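Local coordinates for lysosome-associated membrane glycoprotein 2 (Mus musculus, PDB 5GV3), which helps lysosomes form, keeps their lumen acidic by directly inhibiting the proton channel TMEM175, and supports autophagy, its first lumenal domain being the part described here, at residues Ile38-Ser49 with Met61-Ser69; Phe74-Ile83 with His144-Gly152. All blocks are in the same frame, centred on the assembly; numbering follows the deposited sequence.

Contact 1. Residues Ile38-Ser49 with Met61-Ser69. With ZN (zinc ion), chain D.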
# COMPACT_ATOMS: atom_id res chain seq x y z
N ILE A 38 -11.73 -4.81 -4.57
CA ILE A 38 -11.09 -3.91 -5.51
C ILE A 38 -9.65 -4.33 -5.76
O ILE A 38 -8.80 -4.17 -4.89
CB ILE A 38 -11.07 -2.47 -5.01
CG1 ILE A 38 -12.48 -1.97 -4.73
CG2 ILE A 38 -10.37 -1.56 -6.02
CD1 ILE A 38 -12.51 -0.57 -4.16
N ALA A 39 -9.37 -4.86 -6.94
CA ALA A 39 -7.99 -5.10 -7.33
C ALA A 39 -7.43 -3.81 -7.91
O ALA A 39 -8.01 -3.23 -8.82
CB ALA A 39 -7.89 -6.24 -8.34
N VAL A 40 -6.32 -3.35 -7.35
CA VAL A 40 -5.71 -2.11 -7.80
C VAL A 40 -4.90 -2.41 -9.04
O VAL A 40 -3.89 -3.11 -8.96
CB VAL A 40 -4.81 -1.48 -6.70
CG1 VAL A 40 -4.14 -0.23 -7.21
CG2 VAL A 40 -5.63 -1.18 -5.45
N PRO A 41 -5.36 -1.91 -10.20
CA PRO A 41 -4.64 -2.22 -11.43
C PRO A 41 -3.54 -1.22 -11.67
O PRO A 41 -3.35 -0.31 -10.86
CB PRO A 41 -5.72 -2.07 -12.50
CG PRO A 41 -6.55 -0.91 -11.96
CD PRO A 41 -6.51 -1.03 -10.44
N ASP A 42 -2.87 -1.31 -12.81
CA ASP A 42 -1.89 -0.30 -13.12
C ASP A 42 -2.51 0.49 -14.25
O ASP A 42 -2.82 -0.05 -15.30
CB ASP A 42 -0.54 -0.91 -13.50
CG ASP A 42 0.57 0.13 -13.59
OD1 ASP A 42 0.32 1.23 -14.13
OD2 ASP A 42 1.68 -0.14 -13.08
N LYS A 43 -2.61 1.78 -13.98
CA LYS A 43 -3.52 2.76 -14.56
C LYS A 43 -3.72 3.67 -13.37
O LYS A 43 -3.91 4.88 -13.51
CB LYS A 43 -4.87 2.19 -15.04
CG LYS A 43 -4.88 1.65 -16.46
CD LYS A 43 -4.62 2.74 -17.49
CE LYS A 43 -4.63 2.19 -18.90
NZ LYS A 43 -4.27 3.22 -19.91
N ALA A 44 -3.60 3.06 -12.19
CA ALA A 44 -3.66 3.78 -10.93
C ALA A 44 -2.43 4.66 -10.86
O ALA A 44 -1.37 4.29 -11.37
CB ALA A 44 -3.71 2.82 -9.76
N THR A 45 -2.57 5.85 -10.29
CA THR A 45 -1.46 6.78 -10.25
C THR A 45 -0.72 6.73 -8.92
O THR A 45 -1.26 6.23 -7.93
CB THR A 45 -1.96 8.21 -10.52
OG1 THR A 45 -3.01 8.52 -9.59
CG2 THR A 45 -2.52 8.30 -11.92
N HIS A 46 0.52 7.22 -8.90
CA HIS A 46 1.31 7.22 -7.67
C HIS A 46 1.66 8.65 -7.23
O HIS A 46 2.69 8.87 -6.59
CB HIS A 46 2.61 6.40 -7.82
CG HIS A 46 3.54 6.92 -8.87
ND1 HIS A 46 3.84 6.24 -10.03
CD2 HIS A 46 4.22 8.09 -8.93
CE1 HIS A 46 4.68 6.96 -10.75
NE2 HIS A 46 4.92 8.09 -10.10
N ASP A 47 0.79 9.60 -7.56
CA ASP A 47 1.02 11.02 -7.27
C ASP A 47 1.26 11.30 -5.79
O ASP A 47 0.54 10.79 -4.94
CB ASP A 47 -0.17 11.87 -7.74
CG ASP A 47 -0.26 11.96 -9.25
OD1 ASP A 47 0.76 11.70 -9.93
OD2 ASP A 47 -1.33 12.31 -9.77
N GLY A 48 2.30 12.06 -5.48
CA GLY A 48 2.56 12.40 -4.09
C GLY A 48 3.65 11.54 -3.48
O GLY A 48 4.14 11.81 -2.38
N SER A 49 4.01 10.47 -4.18
CA SER A 49 5.08 9.60 -3.72
C SER A 49 6.39 10.38 -3.75
O SER A 49 6.64 11.13 -4.69
CB SER A 49 5.19 8.35 -4.61
OG SER A 49 3.97 7.64 -4.65
N MET A 61 2.22 7.04 -2.32
CA MET A 61 0.79 7.30 -2.41
C MET A 61 0.21 6.73 -3.71
O MET A 61 0.79 6.88 -4.77
CB MET A 61 0.52 8.80 -2.31
CG MET A 61 1.04 9.41 -1.02
SD MET A 61 0.74 11.18 -0.92
CE MET A 61 -1.05 11.20 -0.83
N ILE A 62 -0.91 6.03 -3.60
CA ILE A 62 -1.55 5.44 -4.76
C ILE A 62 -2.98 5.94 -4.89
O ILE A 62 -3.73 5.91 -3.92
CB ILE A 62 -1.53 3.90 -4.68
CG1 ILE A 62 -0.08 3.39 -4.62
CG2 ILE A 62 -2.29 3.30 -5.86
CD1 ILE A 62 0.74 3.66 -5.90
N GLN A 63 -3.36 6.42 -6.06
CA GLN A 63 -4.76 6.80 -6.29
C GLN A 63 -5.36 5.93 -7.38
O GLN A 63 -4.68 5.54 -8.32
CB GLN A 63 -4.89 8.28 -6.68
CG GLN A 63 -4.11 9.25 -5.82
CD GLN A 63 -2.62 9.26 -6.15
OE1 GLN A 63 -2.24 9.14 -7.32
NE2 GLN A 63 -1.79 9.37 -5.14
N PHE A 64 -6.64 5.62 -7.24
CA PHE A 64 -7.35 4.84 -8.24
C PHE A 64 -8.77 5.38 -8.43
O PHE A 64 -9.67 5.09 -7.64
CB PHE A 64 -7.38 3.37 -7.83
CG PHE A 64 -8.18 2.50 -8.75
CD1 PHE A 64 -7.96 2.53 -10.12
CD2 PHE A 64 -9.15 1.65 -8.26
CE1 PHE A 64 -8.69 1.73 -10.97
CE2 PHE A 64 -9.90 0.84 -9.10
CZ PHE A 64 -9.66 0.88 -10.46
N GLY A 65 -8.95 6.19 -9.47
CA GLY A 65 -10.25 6.77 -9.77
C GLY A 65 -10.74 7.82 -8.77
O GLY A 65 -9.98 8.69 -8.35
N PHE A 66 -12.00 7.70 -8.37
CA PHE A 66 -12.62 8.66 -7.46
C PHE A 66 -12.67 8.01 -6.10
O PHE A 66 -12.80 8.65 -5.06
CB PHE A 66 -14.06 8.99 -7.85
CG PHE A 66 -14.28 9.20 -9.32
CD1 PHE A 66 -13.85 10.36 -9.94
CD2 PHE A 66 -14.97 8.24 -10.07
CE1 PHE A 66 -14.07 10.56 -11.29
CE2 PHE A 66 -15.19 8.44 -11.42
CZ PHE A 66 -14.74 9.60 -12.03
N ALA A 67 -12.58 6.69 -6.15
CA ALA A 67 -12.98 5.83 -5.07
C ALA A 67 -11.95 5.59 -3.99
O ALA A 67 -12.25 5.71 -2.81
CB ALA A 67 -13.39 4.50 -5.63
N VAL A 68 -10.73 5.28 -4.41
CA VAL A 68 -9.78 4.73 -3.47
C VAL A 68 -8.40 5.35 -3.57
O VAL A 68 -7.84 5.50 -4.65
CB VAL A 68 -9.64 3.21 -3.70
CG1 VAL A 68 -8.54 2.64 -2.84
CG2 VAL A 68 -10.96 2.51 -3.41
N SER A 69 -7.87 5.74 -2.41
CA SER A 69 -6.51 6.21 -2.32
C SER A 69 -5.82 5.37 -1.24
O SER A 69 -6.49 4.80 -0.37
CB SER A 69 -6.45 7.70 -1.99
OG SER A 69 -7.04 7.96 -0.73
ZN ZN D . 6.18 8.74 -11.52
O HOH W 1 7.35 7.02 -11.28
O HOH W 2 6.96 7.11 -12.57
O HOH W 3 5.73 7.58 -13.20
O HOH W 4 4.84 10.34 -11.30
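Thr45 and Gln63 form an antiparallel hydrogen-bonded pair, the single beta bridge between 38-49 and 61-69. Gln63 N reaches Thr45 O at 2.8 Å, and Thr45 N returns the bond to Gln63 O. The side chains of the pair meet as well: Thr45 OG1 crosses the glutamine at about a right angle and donates to Gln63 OE1 over a very short 2.5 Å. Gln63 bends at chi2 (77°), bringing its amide to the backbone of Asp47, where OE1 weakly accepts from Asp47 N while NE2 gives a weak bond to Asp47 O. One very short and two weak bonds together favour this rotation of the amide. Next to it, a type II turn runs from His46 to Ser49; Ser49 OG accepts from Met61 N at 3.0 Å, nearly straight at 172°, and itself donates to His46 O. His46 NE2 binds a zinc ion at 2.0 Å; the rest of the modelled shell is water, but three of the four sites crowd each other, so their number is doubtful. The loop following strand 32-39 is in this way stitched to strand 59-64, an outermost strand of the four-stranded antiparallel sheet in the first lumenal domain. Farther along, Pro41 lies over one face of the Phe64 ring, its CD 3.7 Å from the centroid in a CH-pi contact, and Ile38 CG2 approaches the same ring obliquely. Ile38 CD1 meets Val68 CG2 tip to tip at 3.5 Å, and Ala44 CB sits against Ile62 CG2. Trp18 touches Ile62 from strand 11-28, and Val4 touches His46 from strand 2-8.

Contact 2. Residues Phe74-Ile83 with His144-Gly152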
# COMPACT_ATOMS: atom_id res chain seq x y z
N PHE A 74 7.58 5.29 5.25
CA PHE A 74 8.86 4.68 5.53
C PHE A 74 9.69 5.68 6.33
O PHE A 74 9.96 6.77 5.86
CB PHE A 74 9.58 4.27 4.24
CG PHE A 74 8.72 3.49 3.27
CD1 PHE A 74 8.51 2.13 3.45
CD2 PHE A 74 8.13 4.12 2.18
CE1 PHE A 74 7.72 1.41 2.56
CE2 PHE A 74 7.34 3.40 1.29
CZ PHE A 74 7.14 2.04 1.48
N THR A 75 10.04 5.33 7.57
CA THR A 75 10.79 6.23 8.44
C THR A 75 12.16 5.64 8.78
O THR A 75 12.24 4.55 9.35
CB THR A 75 10.05 6.53 9.75
OG1 THR A 75 8.80 7.18 9.46
CG2 THR A 75 10.90 7.45 10.62
N LYS A 76 13.21 6.36 8.44
CA LYS A 76 14.56 5.81 8.54
C LYS A 76 15.10 5.80 9.97
O LYS A 76 14.95 6.78 10.70
CB LYS A 76 15.51 6.58 7.62
CG LYS A 76 16.91 6.00 7.57
CD LYS A 76 17.75 6.67 6.50
CE LYS A 76 19.19 6.18 6.56
NZ LYS A 76 19.94 6.54 5.33
N GLU A 77 15.68 4.67 10.35
CA GLU A 77 16.42 4.47 11.61
C GLU A 77 15.55 4.44 12.87
O GLU A 77 15.91 4.99 13.91
CB GLU A 77 17.54 5.50 11.73
CG GLU A 77 18.70 5.20 10.78
CD GLU A 77 19.83 6.18 10.89
OE1 GLU A 77 19.81 7.02 11.82
OE2 GLU A 77 20.76 6.12 10.05
N ALA A 78 14.41 3.77 12.74
CA ALA A 78 13.54 3.42 13.86
C ALA A 78 13.90 1.97 14.18
O ALA A 78 13.16 1.25 14.90
CB ALA A 78 12.08 3.60 13.52
N SER A 79 14.93 1.55 13.43
CA SER A 79 15.77 0.33 13.55
C SER A 79 15.66 -0.78 12.49
O SER A 79 15.17 -1.86 12.82
CB SER A 79 15.56 -0.32 14.93
OG SER A 79 14.21 -0.72 15.15
N HIS A 80 16.16 -0.61 11.26
CA HIS A 80 16.69 0.64 10.72
C HIS A 80 15.82 1.43 9.73
O HIS A 80 16.18 2.55 9.37
CB HIS A 80 18.06 0.41 10.08
CG HIS A 80 19.20 0.72 11.00
ND1 HIS A 80 19.75 1.98 11.08
CD2 HIS A 80 19.83 -0.04 11.92
CE1 HIS A 80 20.71 1.97 11.97
NE2 HIS A 80 20.78 0.76 12.50
N TYR A 81 14.74 0.87 9.22
CA TYR A 81 13.68 1.75 8.75
C TYR A 81 12.36 1.03 8.93
O TYR A 81 12.28 -0.19 8.81
CB TYR A 81 13.88 2.25 7.30
CG TYR A 81 13.63 1.30 6.13
CD1 TYR A 81 12.36 1.16 5.59
CD2 TYR A 81 14.68 0.65 5.51
CE1 TYR A 81 12.12 0.33 4.51
CE2 TYR A 81 14.46 -0.17 4.42
CZ TYR A 81 13.18 -0.33 3.92
OH TYR A 81 12.97 -1.15 2.84
N SER A 82 11.33 1.80 9.27
CA SER A 82 10.03 1.22 9.56
C SER A 82 9.06 1.45 8.42
O SER A 82 9.07 2.50 7.79
CB SER A 82 9.46 1.79 10.86
OG SER A 82 9.42 3.21 10.82
N ILE A 83 8.24 0.44 8.18
CA ILE A 83 7.11 0.53 7.28
C ILE A 83 5.90 0.73 8.16
O ILE A 83 5.57 -0.13 8.97
CB ILE A 83 6.95 -0.72 6.41
CG1 ILE A 83 8.21 -0.96 5.59
CG2 ILE A 83 5.76 -0.58 5.49
CD1 ILE A 83 8.21 -2.28 4.89
N HIS A 144 8.51 -6.59 -3.74
CA HIS A 144 9.95 -6.33 -3.78
C HIS A 144 10.14 -4.87 -3.40
O HIS A 144 9.78 -3.98 -4.17
CB HIS A 144 10.52 -6.63 -5.17
CG HIS A 144 10.45 -8.07 -5.54
ND1 HIS A 144 9.29 -8.66 -6.00
CD2 HIS A 144 11.37 -9.06 -5.47
CE1 HIS A 144 9.52 -9.94 -6.23
NE2 HIS A 144 10.77 -10.21 -5.91
N LEU A 145 10.73 -4.62 -2.24
CA LEU A 145 10.76 -3.27 -1.72
C LEU A 145 12.11 -2.83 -1.17
O LEU A 145 12.78 -3.60 -0.48
CB LEU A 145 9.70 -3.12 -0.63
CG LEU A 145 9.68 -1.82 0.18
CD1 LEU A 145 9.40 -0.64 -0.72
CD2 LEU A 145 8.63 -1.91 1.27
N GLN A 146 12.51 -1.61 -1.49
CA GLN A 146 13.61 -0.96 -0.79
C GLN A 146 13.40 0.55 -0.71
O GLN A 146 13.36 1.25 -1.72
CB GLN A 146 14.96 -1.25 -1.44
CG GLN A 146 16.12 -0.67 -0.61
CD GLN A 146 17.50 -0.93 -1.20
OE1 GLN A 146 17.64 -1.35 -2.35
NE2 GLN A 146 18.53 -0.69 -0.40
N ALA A 147 13.23 1.04 0.51
CA ALA A 147 13.22 2.46 0.77
C ALA A 147 14.64 2.90 1.10
O ALA A 147 15.47 2.07 1.48
CB ALA A 147 12.27 2.80 1.90
N PHE A 148 14.90 4.19 0.93
CA PHE A 148 16.20 4.77 1.25
C PHE A 148 17.31 4.00 0.54
O PHE A 148 18.14 3.35 1.17
CB PHE A 148 16.43 4.79 2.76
CG PHE A 148 15.26 5.36 3.53
CD1 PHE A 148 15.02 6.73 3.55
CD2 PHE A 148 14.40 4.53 4.22
CE1 PHE A 148 13.95 7.25 4.24
CE2 PHE A 148 13.32 5.05 4.93
CZ PHE A 148 13.09 6.41 4.93
N VAL A 149 17.29 4.05 -0.79
CA VAL A 149 18.28 3.37 -1.58
C VAL A 149 19.56 4.20 -1.61
O VAL A 149 19.53 5.39 -1.93
CB VAL A 149 17.79 3.14 -3.01
CG1 VAL A 149 18.83 2.37 -3.81
CG2 VAL A 149 16.46 2.39 -3.00
N GLN A 150 20.68 3.57 -1.29
CA GLN A 150 21.95 4.29 -1.25
C GLN A 150 22.75 4.08 -2.53
O GLN A 150 22.65 3.03 -3.16
CB GLN A 150 22.77 3.86 -0.03
CG GLN A 150 22.16 4.28 1.30
CD GLN A 150 22.94 3.73 2.48
OE1 GLN A 150 23.90 2.98 2.32
NE2 GLN A 150 22.52 4.11 3.68
N ASN A 151 23.54 5.09 -2.88
CA ASN A 151 24.34 5.09 -4.11
C ASN A 151 23.53 4.94 -5.39
O ASN A 151 24.06 4.56 -6.43
CB ASN A 151 25.42 4.00 -4.04
CG ASN A 151 26.42 4.25 -2.93
OD1 ASN A 151 26.52 5.35 -2.40
ND2 ASN A 151 27.19 3.22 -2.59
N GLY A 152 22.22 5.19 -5.31
CA GLY A 152 21.36 5.18 -6.48
C GLY A 152 21.07 3.80 -7.05
O GLY A 152 20.35 3.67 -8.04
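Phe148 wedges between Lys76 and Tyr81, burying more of its own surface against 74-83 than any other residue of 144-152. One face of its ring takes Lys76 CB, a CH-pi contact 3.7 Å from the centroid, while its edge is turned toward the face of Tyr81 in an offset edge-to-face pair with planes 70° apart. Phe74 O lies at the ring's edge, near its plane, 3.3 Å from Phe148 CZ. Ala147 CB also rests over a face of the Tyr81 ring, and the backbone beside it supplies the polar link: Ala147 N donates to Tyr81 OH at 3.2 Å, almost straight at 174°. Deeper in, Leu145 CD2 is shared by two side chains, meeting Ile83 CD1 tip to tip at 3.7 Å and Phe74 CE1 at the same distance. Packing thins toward the surface. There Lys76, with CG anti to the backbone N (chi1 -175°) and extended beyond it, runs its CD along Phe148 and ends loosely near the Gln150 side chain. The axes of the short strands 81-83 and 144-146 come within 10.7 Å, and the two sheets meet here mainly through side chains. Leu14 and Ala16 of strand 11-28 touch Phe74 and Leu145 respectively, and backbone bonds tie Tyr81 to Val117 of strand 106-117 and Leu145 to Phe123 of strand 122-125.

In the fold
Along the chain the contacts come in series: contact 1 closes at Ser69 before contact 2 opens at Phe74. Strand 68-76 serves both, and strands 59-64, 68-76 and 81-91 are successive members of one four-stranded antiparallel sheet. The centres lie about 22 Å apart, on opposite sides of the centre of the chain, and the nearest atoms of the two contacts remain about 7 Å from each other. Each contact joins that sheet to elements of the larger mixed sheet, contact 1 through the end of strand 32-39 and its following loop, contact 2 through strand 136-146. The two contacts thus join the same pair of sheets at separate places in the all-beta first lumenal domain.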